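Local atomic coordinates of PHOX (Pseudomonas fluorescens, PDB entry 4A9V), a protein that hydrolyses phosphate monoesters as an alkaline phosphatase, with an iron-calcium cofactor held in a beta-propeller. Residues E387-P393 with P478-D484; C179-P185 with H272-L277; R488-D494 with N509-A514. One frame throughout, in Å; residues are numbered along the deposited sequence.

Contact 1 (E387-P393 with P478-D484); sequences EWIVVSP and PDGLGFD. With CA (calcium ion), chain R; CA (calcium ion), chain Q; FEO (mu-oxo-diiron), chain S.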
loop_
_atom_site.group_PDB
_atom_site.type_symbol
_atom_site.label_atom_id
_atom_site.label_comp_id
_atom_site.label_asym_id
_atom_site.label_seq_id
_atom_site.Cartn_x
_atom_site.Cartn_y
_atom_site.Cartn_z
ATOM N N GLU A 387 -5.037 3.393 -5.403
ATOM C CA GLU A 387 -3.995 2.686 -4.677
ATOM C C GLU A 387 -2.882 3.673 -4.326
ATOM O O GLU A 387 -3.143 4.616 -3.581
ATOM C CB GLU A 387 -3.580 1.393 -5.388
ATOM C CG GLU A 387 -4.703 0.358 -5.320
ATOM C CD GLU A 387 -4.257 -1.065 -5.622
ATOM O OE1 GLU A 387 -4.120 -1.387 -6.820
ATOM O OE2 GLU A 387 -4.077 -1.880 -4.678
ATOM N N TRP A 388 -1.651 3.477 -4.782
ATOM C CA TRP A 388 -0.559 4.297 -4.256
ATOM C C TRP A 388 -0.585 5.717 -4.777
ATOM O O TRP A 388 -0.901 5.976 -5.941
ATOM C CB TRP A 388 0.794 3.697 -4.603
ATOM C CG TRP A 388 1.109 2.415 -3.893
ATOM C CD1 TRP A 388 0.322 1.277 -3.788
ATOM C CD2 TRP A 388 2.423 2.017 -3.416
ATOM N NE1 TRP A 388 1.043 0.241 -3.260
ATOM C CE2 TRP A 388 2.326 0.611 -3.064
ATOM C CE3 TRP A 388 3.660 2.642 -3.346
ATOM C CZ2 TRP A 388 3.420 -0.110 -2.617
ATOM C CZ3 TRP A 388 4.760 1.894 -2.922
ATOM C CH2 TRP A 388 4.639 0.551 -2.574
ATOM N N ILE A 389 -0.105 6.626 -3.928
ATOM C CA ILE A 389 0.109 8.027 -4.268
ATOM C C ILE A 389 1.574 8.373 -4.028
ATOM O O ILE A 389 2.168 7.940 -3.027
ATOM C CB ILE A 389 -0.807 8.930 -3.411
ATOM C CG1 ILE A 389 -2.273 8.576 -3.675
ATOM C CG2 ILE A 389 -0.545 10.399 -3.714
ATOM C CD1 ILE A 389 -3.261 9.242 -2.739
ATOM N N VAL A 390 2.153 9.168 -4.930
ATOM C CA VAL A 390 3.505 9.684 -4.726
ATOM C C VAL A 390 3.544 11.158 -5.113
ATOM O O VAL A 390 2.729 11.633 -5.905
ATOM C CB VAL A 390 4.574 8.904 -5.540
ATOM C CG1 VAL A 390 4.721 7.486 -5.011
ATOM C CG2 VAL A 390 4.252 8.924 -7.030
ATOM N N VAL A 391 4.528 11.853 -4.570
ATOM C CA VAL A 391 4.728 13.271 -4.803
ATOM C C VAL A 391 6.102 13.445 -5.460
ATOM O O VAL A 391 7.114 12.998 -4.919
ATOM C CB VAL A 391 4.685 14.044 -3.463
ATOM C CG1 VAL A 391 4.938 15.523 -3.698
ATOM C CG2 VAL A 391 3.346 13.833 -2.762
ATOM N N SER A 392 6.164 14.094 -6.615
ATOM C CA SER A 392 7.451 14.287 -7.277
ATOM C C SER A 392 8.385 15.095 -6.391
ATOM O O SER A 392 8.037 16.194 -5.979
ATOM C CB SER A 392 7.272 15.031 -8.586
ATOM O OG SER A 392 8.529 15.451 -9.069
ATOM N N PRO A 393 9.637 14.641 -6.242
ATOM C CA PRO A 393 10.621 15.440 -5.514
ATOM C C PRO A 393 11.139 16.619 -6.335
ATOM O O PRO A 393 11.798 17.501 -5.796
ATOM C CB PRO A 393 11.745 14.443 -5.230
ATOM C CG PRO A 393 11.641 13.447 -6.334
ATOM C CD PRO A 393 10.169 13.324 -6.634
ATOM N N PRO A 478 -2.029 -0.796 -12.826
ATOM C CA PRO A 478 -0.979 -0.153 -12.043
ATOM C C PRO A 478 -1.442 0.026 -10.596
ATOM O O PRO A 478 -2.624 0.253 -10.336
ATOM C CB PRO A 478 -0.804 1.196 -12.741
ATOM C CG PRO A 478 -2.160 1.487 -13.303
ATOM C CD PRO A 478 -2.702 0.149 -13.735
ATOM N N ASP A 479 -0.508 -0.093 -9.663
ATOM C CA ASP A 479 -0.846 -0.206 -8.251
ATOM C C ASP A 479 0.207 0.577 -7.464
ATOM O O ASP A 479 0.002 1.762 -7.166
ATOM C CB ASP A 479 -0.944 -1.706 -7.876
ATOM C CG ASP A 479 -1.275 -1.966 -6.413
ATOM O OD1 ASP A 479 -0.937 -1.143 -5.537
ATOM O OD2 ASP A 479 -1.753 -3.090 -6.128
ATOM N N GLY A 480 1.395 0.008 -7.298
ATOM C CA GLY A 480 2.469 0.729 -6.645
ATOM C C GLY A 480 3.079 1.808 -7.520
ATOM O O GLY A 480 3.101 1.709 -8.750
ATOM N N LEU A 481 3.655 2.808 -6.858
ATOM C CA LEU A 481 4.394 3.887 -7.511
ATOM C C LEU A 481 5.578 4.263 -6.637
ATOM O O LEU A 481 5.488 4.198 -5.407
ATOM C CB LEU A 481 3.517 5.127 -7.681
ATOM C CG LEU A 481 2.312 5.061 -8.614
ATOM C CD1 LEU A 481 1.546 6.371 -8.522
ATOM C CD2 LEU A 481 2.733 4.776 -10.044
ATOM N N GLY A 482 6.638 4.768 -7.256
ATOM C CA GLY A 482 7.720 5.383 -6.503
ATOM C C GLY A 482 8.470 6.352 -7.381
ATOM O O GLY A 482 8.716 6.063 -8.539
ATOM N N PHE A 483 8.903 7.469 -6.814
ATOM C CA PHE A 483 9.868 8.342 -7.471
ATOM C C PHE A 483 11.265 8.026 -6.971
ATOM O O PHE A 483 11.458 7.741 -5.784
ATOM C CB PHE A 483 9.558 9.816 -7.190
ATOM C CG PHE A 483 8.627 10.440 -8.189
ATOM C CD1 PHE A 483 9.082 10.771 -9.452
ATOM C CD2 PHE A 483 7.310 10.729 -7.856
ATOM C CE1 PHE A 483 8.245 11.350 -10.373
ATOM C CE2 PHE A 483 6.462 11.301 -8.785
ATOM C CZ PHE A 483 6.939 11.637 -10.034
ATOM N N ASP A 484 12.251 8.180 -7.844
ATOM C CA ASP A 484 13.624 8.302 -7.400
ATOM C C ASP A 484 14.060 9.761 -7.426
ATOM O O ASP A 484 13.304 10.654 -7.821
ATOM C CB ASP A 484 14.563 7.397 -8.213
ATOM C CG ASP A 484 14.576 7.716 -9.693
ATOM O OD1 ASP A 484 14.361 8.885 -10.064
ATOM O OD2 ASP A 484 14.914 6.793 -10.470
HETATM CA CA CA R . -3.907 -3.852 -6.282
HETATM CA CA CA Q . -1.583 -2.714 -3.684
HETATM FE FE1 FEO S . -3.052 -4.038 -0.604
HETATM FE FE2 FEO S . -4.920 -1.973 -2.680
HETATM O O FEO S . -3.549 -3.288 -2.336
HETATM O O HOH W 1 0.253 -2.222 -2.040
HETATM O O HOH W 2 -1.306 -4.705 -1.687
HETATM O O HOH W 3 0.471 -3.866 -4.493
HETATM O O HOH W 4 -2.611 -5.029 -4.384
HETATM O O HOH W 5 -5.238 -5.110 -4.739
#
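Strands 387-391 and 478-483 run side by side in nearly the same direction, 24° apart, with Glu387 level with Asp479 and Trp388 with Gly480. At 5.4 Å between axes they hardly share backbone bonds: a weak one joins Trp388 N to Asp479 O (3.4 Å). Each is the outermost strand of its own sheet. Asp479 and Gly480 form a classic beta bulge opposite Leu492, where the glycine lies against the indole. Gly480 CA sits 3.4 Å from the centroid of the five-membered ring of Trp388, 6° off its normal, a CH-pi contact; glycine suits this place because even a CB would lie tight against Trp388 CE2. With CG set beside its backbone N (chi1 -69°), Trp388 also directs NE1 to a water on the calcium of chain Q, 2.9 Å from NE1 to the water oxygen. Replacing the indole with an alanine is likely to uncover Gly480 and to leave this metal-bound water without its N-H donor. Farther along, Val390 CG2 packs on Phe483 CD2 (3.6 Å), and Ser392 CA lies over one face of the phenyl ring. At the other end Glu387 holds the calcium of chain R with both oxygens, while its OE2 also binds the calcium of chain Q and, at 2.2 Å, FE2, linking all three metals. Asp479 OD2 bridges both calciums. The two acids can stand this close, 3.0 Å from Glu387 OE1 to Asp479 OD2, because they share calcium ions.

Contact 2 (C179-P185 with H272-L277); sequences CANGKTP and HENAAL. With CA (calcium ion), chain Q; FEO (mu-oxo-diiron), chain S; EDO (1,2-ethanediol), chain O.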
loop_
_atom_site.group_PDB
_atom_site.type_symbol
_atom_site.label_atom_id
_atom_site.label_comp_id
_atom_site.label_asym_id
_atom_site.label_seq_id
_atom_site.Cartn_x
_atom_site.Cartn_y
_atom_site.Cartn_z
ATOM N N CYS A 179 -0.780 -2.833 3.912
ATOM C CA CYS A 179 -0.681 -2.729 2.472
ATOM C C CYS A 179 0.566 -1.925 2.119
ATOM O O CYS A 179 1.654 -2.487 2.003
ATOM C CB CYS A 179 -1.970 -2.110 1.936
ATOM S SG CYS A 179 -2.012 -1.947 0.154
ATOM N N ALA A 180 0.459 -0.606 2.058
ATOM C CA ALA A 180 1.641 0.187 1.746
ATOM C C ALA A 180 1.896 1.262 2.813
ATOM O O ALA A 180 1.556 1.067 3.995
ATOM C CB ALA A 180 1.563 0.740 0.320
ATOM N N ASN A 181 2.691 2.267 2.448
ATOM C CA ASN A 181 3.599 2.886 3.392
ATOM C C ASN A 181 3.667 4.397 3.237
ATOM O O ASN A 181 3.303 4.955 2.200
ATOM C CB ASN A 181 5.007 2.298 3.208
ATOM C CG ASN A 181 5.583 2.585 1.832
ATOM O OD1 ASN A 181 4.963 2.279 0.804
ATOM N ND2 ASN A 181 6.729 3.247 1.799
ATOM N N GLY A 182 4.288 5.027 4.234
ATOM C CA GLY A 182 4.821 6.374 4.121
ATOM C C GLY A 182 6.089 6.505 4.932
ATOM O O GLY A 182 6.336 5.724 5.845
ATOM N N LYS A 183 6.873 7.515 4.600
ATOM C CA LYS A 183 8.127 7.796 5.281
ATOM C C LYS A 183 8.096 9.257 5.684
ATOM O O LYS A 183 7.954 10.127 4.830
ATOM C CB LYS A 183 9.301 7.543 4.335
ATOM C CG LYS A 183 10.651 7.886 4.942
ATOM C CD LYS A 183 11.782 7.570 3.981
ATOM C CE LYS A 183 13.134 7.963 4.540
ATOM N NZ LYS A 183 14.205 7.725 3.528
ATOM N N THR A 184 8.212 9.531 6.980
ATOM C CA THR A 184 8.090 10.910 7.439
ATOM C C THR A 184 9.465 11.566 7.526
ATOM O O THR A 184 10.473 10.897 7.772
ATOM C CB THR A 184 7.398 11.021 8.808
ATOM O OG1 THR A 184 8.323 10.636 9.831
ATOM C CG2 THR A 184 6.137 10.180 8.869
ATOM N N PRO A 185 9.494 12.902 7.435
ATOM C CA PRO A 185 10.764 13.604 7.535
ATOM C C PRO A 185 11.251 13.729 8.973
ATOM O O PRO A 185 12.348 14.227 9.187
ATOM C CB PRO A 185 10.467 14.980 6.924
ATOM C CG PRO A 185 8.993 15.136 6.986
ATOM C CD PRO A 185 8.432 13.749 6.865
ATOM N N HIS A 272 -6.855 1.878 3.834
ATOM C CA HIS A 272 -5.703 2.683 3.436
ATOM C C HIS A 272 -4.746 1.894 2.580
ATOM O O HIS A 272 -4.254 0.852 3.012
ATOM C CB HIS A 272 -4.941 3.130 4.678
ATOM C CG HIS A 272 -5.657 4.151 5.513
ATOM N ND1 HIS A 272 -5.514 5.479 5.299
ATOM C CD2 HIS A 272 -6.471 4.016 6.623
ATOM C CE1 HIS A 272 -6.215 6.154 6.220
ATOM N NE2 HIS A 272 -6.802 5.268 7.027
ATOM N N GLU A 273 -4.346 2.461 1.444
ATOM C CA GLU A 273 -3.288 1.872 0.624
ATOM C C GLU A 273 -1.919 2.386 1.076
ATOM O O GLU A 273 -1.156 1.652 1.699
ATOM C CB GLU A 273 -3.510 2.149 -0.854
ATOM C CG GLU A 273 -2.477 1.454 -1.730
ATOM C CD GLU A 273 -2.917 0.095 -2.234
ATOM O OE1 GLU A 273 -4.138 -0.196 -2.153
ATOM O OE2 GLU A 273 -2.042 -0.653 -2.741
ATOM N N ASN A 274 -1.593 3.639 0.759
ATOM C CA ASN A 274 -0.339 4.240 1.218
ATOM C C ASN A 274 -0.567 5.640 1.775
ATOM O O ASN A 274 -1.697 6.101 1.924
ATOM C CB ASN A 274 0.786 4.178 0.146
ATOM C CG ASN A 274 0.836 5.398 -0.762
ATOM O OD1 ASN A 274 -0.189 5.992 -1.101
ATOM N ND2 ASN A 274 2.027 5.693 -1.275
ATOM N N ALA A 275 0.528 6.278 2.168
ATOM C CA ALA A 275 0.481 7.566 2.838
ATOM C C ALA A 275 1.637 8.409 2.308
ATOM O O ALA A 275 2.796 8.151 2.608
ATOM C CB ALA A 275 0.593 7.376 4.343
ATOM N N ALA A 276 1.320 9.320 1.398
ATOM C CA ALA A 276 2.328 10.075 0.655
ATOM C C ALA A 276 2.599 11.403 1.341
ATOM O O ALA A 276 1.707 12.242 1.445
ATOM C CB ALA A 276 1.859 10.315 -0.772
ATOM N N LEU A 277 3.828 11.592 1.812
ATOM C CA LEU A 277 4.191 12.797 2.559
ATOM C C LEU A 277 4.525 13.959 1.634
ATOM O O LEU A 277 5.276 13.809 0.674
ATOM C CB LEU A 277 5.384 12.512 3.473
ATOM C CG LEU A 277 5.052 12.101 4.906
ATOM C CD1 LEU A 277 4.503 13.264 5.714
ATOM C CD2 LEU A 277 4.113 10.913 4.945
HETATM CA CA CA Q . -1.583 -2.714 -3.684
HETATM FE FE1 FEO S . -3.052 -4.038 -0.604
HETATM FE FE2 FEO S . -4.920 -1.973 -2.680
HETATM O O FEO S . -3.549 -3.288 -2.336
HETATM C C1 EDO O . 16.769 8.842 5.803
HETATM O O1 EDO O . 16.653 7.887 4.608
HETATM C C2 EDO O . 15.429 8.864 6.549
HETATM O O2 EDO O . 15.661 9.075 7.954
HETATM O O HOH W 6 4.744 4.695 -0.711
HETATM O O HOH W 7 5.830 9.139 2.195
HETATM O O HOH W 2 -1.306 -4.705 -1.687
HETATM O O HOH W 1 0.253 -2.222 -2.040
HETATM O O HOH W 3 0.471 -3.866 -4.493
HETATM O O HOH W 4 -2.611 -5.029 -4.384
HETATM O O HOH W 8 -4.180 -5.783 -1.517
#
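Cys179 and Glu273 meet at the diiron centre, where SG of the cysteine lies 3.2 Å from OE2 of the glutamate. The cysteine side chain has SG anti to the backbone N (chi1 -179°), which carries the sulfur to FE1 at 2.5 Å; a cysteine sulfur is a familiar iron ligand. Glu273 also starts extended but bends at its second torsion (chi2 93°), turning the carboxylate so that its oxygens serve different metals: OE1 binds FE2 at 2.0 Å, and OE2 the calcium of chain Q at 2.3 Å. Glu194, Asp292 and Glu387 also bind FE2; Glu90 and Glu194, which bridges the irons, join Cys179 on FE1.

Behind the metals the backbones are tied together. Ala180 N donates to Glu273 O, and Ala275 N to Asn181 O, the latter from above the carbonyl plane, 60° out of it. Ala180 CB lies 3.5 Å from Asn274 CB. A water joins Asn181 OD1 to Asn274 ND2; the Asn181 amide is also bonded to Ser72, and that of Asn274 to Ile389 O. A second water links Lys183 N, Ala275 O and Leu277 N where the chains part. Gly182 is suited to its place because its CA already lies 3.1 Å from Ala275 O, and a CB would clash with that oxygen. At the outer end Leu277 lays CG against Lys183 O and reaches Pro185 CD with CD1.

Chemically, one carboxylate couples iron to calcium while a cysteine sulfur holds the other iron, and the backbone bond from Ala180 N to Glu273 O, beside one ligand and within the other, probably helps to position both.

Contact 3 (R488-D494 with N509-A514); sequences RLWILTD and NQMLCA. With CA (calcium ion), chain R; LI (lithium ion), chain G.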
loop_
_atom_site.group_PDB
_atom_site.type_symbol
_atom_site.label_atom_id
_atom_site.label_comp_id
_atom_site.label_asym_id
_atom_site.label_seq_id
_atom_site.Cartn_x
_atom_site.Cartn_y
_atom_site.Cartn_z
ATOM N N ARG A 488 12.491 9.994 -12.069
ATOM C CA ARG A 488 11.826 8.886 -12.742
ATOM C C ARG A 488 10.648 8.412 -11.896
ATOM O O ARG A 488 10.775 8.256 -10.689
ATOM C CB ARG A 488 12.792 7.720 -12.956
ATOM C CG ARG A 488 13.763 7.898 -14.116
ATOM C CD ARG A 488 14.829 6.807 -14.151
ATOM N NE ARG A 488 15.874 7.034 -13.157
ATOM C CZ ARG A 488 16.971 7.755 -13.370
ATOM N NH1 ARG A 488 17.191 8.316 -14.549
ATOM N NH2 ARG A 488 17.839 7.926 -12.382
ATOM N N LEU A 489 9.536 8.124 -12.559
ATOM C CA LEU A 489 8.364 7.536 -11.934
ATOM C C LEU A 489 8.312 6.047 -12.225
ATOM O O LEU A 489 8.132 5.632 -13.370
ATOM C CB LEU A 489 7.089 8.209 -12.457
ATOM C CG LEU A 489 5.784 7.642 -11.893
ATOM C CD1 LEU A 489 5.687 7.844 -10.388
ATOM C CD2 LEU A 489 4.595 8.285 -12.596
ATOM N N TRP A 490 8.396 5.254 -11.173
ATOM C CA TRP A 490 8.368 3.802 -11.268
ATOM C C TRP A 490 6.971 3.313 -10.980
ATOM O O TRP A 490 6.320 3.779 -10.044
ATOM C CB TRP A 490 9.370 3.212 -10.281
ATOM C CG TRP A 490 10.785 3.645 -10.555
ATOM C CD1 TRP A 490 11.428 4.789 -10.103
ATOM C CD2 TRP A 490 11.746 2.974 -11.419
ATOM N NE1 TRP A 490 12.702 4.853 -10.595
ATOM C CE2 TRP A 490 12.958 3.782 -11.390
ATOM C CE3 TRP A 490 11.731 1.809 -12.165
ATOM C CZ2 TRP A 490 14.099 3.417 -12.079
ATOM C CZ3 TRP A 490 12.878 1.460 -12.873
ATOM C CH2 TRP A 490 14.041 2.233 -12.810
ATOM N N ILE A 491 6.463 2.449 -11.860
ATOM C CA ILE A 491 5.075 1.990 -11.860
ATOM C C ILE A 491 5.066 0.470 -11.693
ATOM O O ILE A 491 5.734 -0.239 -12.447
ATOM C CB ILE A 491 4.387 2.316 -13.205
ATOM C CG1 ILE A 491 4.375 3.821 -13.471
ATOM C CG2 ILE A 491 2.981 1.743 -13.230
ATOM C CD1 ILE A 491 4.071 4.192 -14.911
ATOM N N LEU A 492 4.373 -0.020 -10.671
ATOM C CA LEU A 492 4.383 -1.436 -10.322
ATOM C C LEU A 492 2.975 -1.975 -10.557
ATOM O O LEU A 492 2.004 -1.277 -10.285
ATOM C CB LEU A 492 4.780 -1.599 -8.849
ATOM C CG LEU A 492 6.235 -1.271 -8.488
ATOM C CD1 LEU A 492 6.607 0.201 -8.613
ATOM C CD2 LEU A 492 6.529 -1.747 -7.081
ATOM N N THR A 493 2.849 -3.205 -11.048
ATOM C CA THR A 493 1.530 -3.715 -11.400
ATOM C C THR A 493 1.038 -4.877 -10.548
ATOM O O THR A 493 1.806 -5.730 -10.091
ATOM C CB THR A 493 1.387 -4.074 -12.897
ATOM O OG1 THR A 493 2.031 -5.322 -13.203
ATOM C CG2 THR A 493 1.956 -2.999 -13.774
ATOM N N ASP A 494 -0.280 -4.896 -10.371
ATOM C CA ASP A 494 -1.013 -5.971 -9.718
ATOM C C ASP A 494 -2.263 -6.275 -10.537
ATOM O O ASP A 494 -3.379 -5.901 -10.175
ATOM C CB ASP A 494 -1.411 -5.561 -8.302
ATOM C CG ASP A 494 -2.380 -6.537 -7.677
ATOM O OD1 ASP A 494 -2.283 -7.736 -8.013
ATOM O OD2 ASP A 494 -3.273 -6.100 -6.910
ATOM N N ASN A 509 3.039 -9.866 -14.004
ATOM C CA ASN A 509 3.148 -8.550 -13.398
ATOM C C ASN A 509 4.572 -8.025 -13.454
ATOM O O ASN A 509 5.532 -8.771 -13.671
ATOM C CB ASN A 509 2.611 -8.581 -11.968
ATOM C CG ASN A 509 1.109 -8.471 -11.932
ATOM O OD1 ASN A 509 0.542 -7.565 -12.543
ATOM N ND2 ASN A 509 0.449 -9.407 -11.258
ATOM N N GLN A 510 4.692 -6.710 -13.363
ATOM C CA GLN A 510 5.850 -6.035 -13.907
ATOM C C GLN A 510 6.056 -4.667 -13.288
ATOM O O GLN A 510 5.229 -4.181 -12.504
ATOM C CB GLN A 510 5.683 -5.922 -15.405
ATOM C CG GLN A 510 4.452 -5.154 -15.817
ATOM C CD GLN A 510 4.135 -5.324 -17.291
ATOM O OE1 GLN A 510 4.467 -4.461 -18.117
ATOM N NE2 GLN A 510 3.465 -6.421 -17.624
ATOM N N MET A 511 7.212 -4.094 -13.582
ATOM C CA MET A 511 7.522 -2.737 -13.192
ATOM C C MET A 511 7.964 -1.975 -14.424
ATOM O O MET A 511 8.744 -2.482 -15.236
ATOM C CB MET A 511 8.612 -2.714 -12.110
ATOM C CG MET A 511 8.966 -1.314 -11.614
ATOM S SD MET A 511 9.847 -1.296 -10.039
ATOM C CE MET A 511 11.381 -2.080 -10.510
ATOM N N LEU A 512 7.468 -0.751 -14.545
ATOM C CA LEU A 512 7.788 0.131 -15.651
ATOM C C LEU A 512 8.345 1.443 -15.113
ATOM O O LEU A 512 8.299 1.709 -13.911
ATOM C CB LEU A 512 6.539 0.394 -16.513
ATOM C CG LEU A 512 5.787 -0.869 -16.963
ATOM C CD1 LEU A 512 4.573 -1.152 -16.089
ATOM C CD2 LEU A 512 5.385 -0.788 -18.433
ATOM N N CYS A 513 8.931 2.224 -16.005
ATOM C CA CYS A 513 9.494 3.508 -15.650
ATOM C C CYS A 513 8.985 4.551 -16.628
ATOM O O CYS A 513 8.937 4.310 -17.832
ATOM C CB CYS A 513 11.020 3.439 -15.704
ATOM S SG CYS A 513 11.854 4.827 -14.902
ATOM N N ALA A 514 8.627 5.717 -16.103
ATOM C CA ALA A 514 7.999 6.766 -16.892
ATOM C C ALA A 514 8.712 8.101 -16.709
ATOM O O ALA A 514 9.227 8.413 -15.625
ATOM C CB ALA A 514 6.534 6.903 -16.516
HETATM CA CA CA R . -3.907 -3.852 -6.282
HETATM LI LI LI G . -3.369 -8.746 -6.091
HETATM O O HOH W 9 -2.016 -9.623 -9.824
HETATM O O HOH W 10 -4.144 -7.589 -4.810
HETATM O O HOH W 11 -4.416 -9.329 -7.699
HETATM O O HOH W 12 -2.346 -10.552 -7.622
HETATM O O HOH W 4 -2.611 -5.029 -4.384
HETATM O O HOH W 5 -5.238 -5.110 -4.739
#
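Asp494 and Asn509 meet through a water, which bridges Asp494 OD1 and Asn509 ND2; the asparagine ND2 is also held by Cys531 O. The aspartate takes two metals with one carboxylate: OD2 binds the calcium of chain R at 2.4 Å, and OD1 the lithium ion at 2.4 Å, which Glu532 also ligates. Calcium is seen bound to these two acids in an entry of this protein, so the lithium probably stands in for it.

One shell out, Thr493 fixes that asparagine. Its OG1 donates to Asn509 OD1 (2.8 Å) and accepts from Gln510 N (3.0 Å), so one hydroxyl is gripped twice; the torsion that puts OG1 between the backbone N and carbonyl carbon (chi1 77°) makes both bonds possible. A beta-branched threonine suits the end of a strand where a hydroxyl is also needed.

Behind it the strands pair antiparallel, Ile491 and Leu512 as a hydrogen-bonded pair. On one face Cys513 SG sits 3.7 Å over the centre of the six-membered ring of Trp490, 6° off its normal, with Arg488 CB alongside the sulfur at 3.6 Å, while Met511 SD packs on Leu492 CD1. The other face carries Ile491, Leu512 and Ala514.

Strands 489-493 and 510-514 are the middle pair of a four-stranded antiparallel propeller sheet, flanked by 478-483 and 521-526; Phe524 meets Trp490 edge-to-face, and strand 532-538 of the next sheet packs against Trp490 and Leu492.

Along the chain the three contacts follow in series: contact 2 closes before contact 1 opens, and contact 1 before contact 3. Contact 2 joins strand 178-183 of the six-stranded sheet to the nine-stranded one, whose outermost strands are 276-279 and 386-391; contact 1, about 10 Å away between centres, uses the second of these. Contact 1 joins that sheet to the four-stranded one, in which 478-483 neighbours 489-493 of contact 3, about 9 Å away between centres. Contacts 2 and 3 lie about 18 Å apart and do not touch, yet one metal-bound water belongs to all three. The mixed iron-calcium cofactor is thus held by residues in or beside strands far apart in sequence.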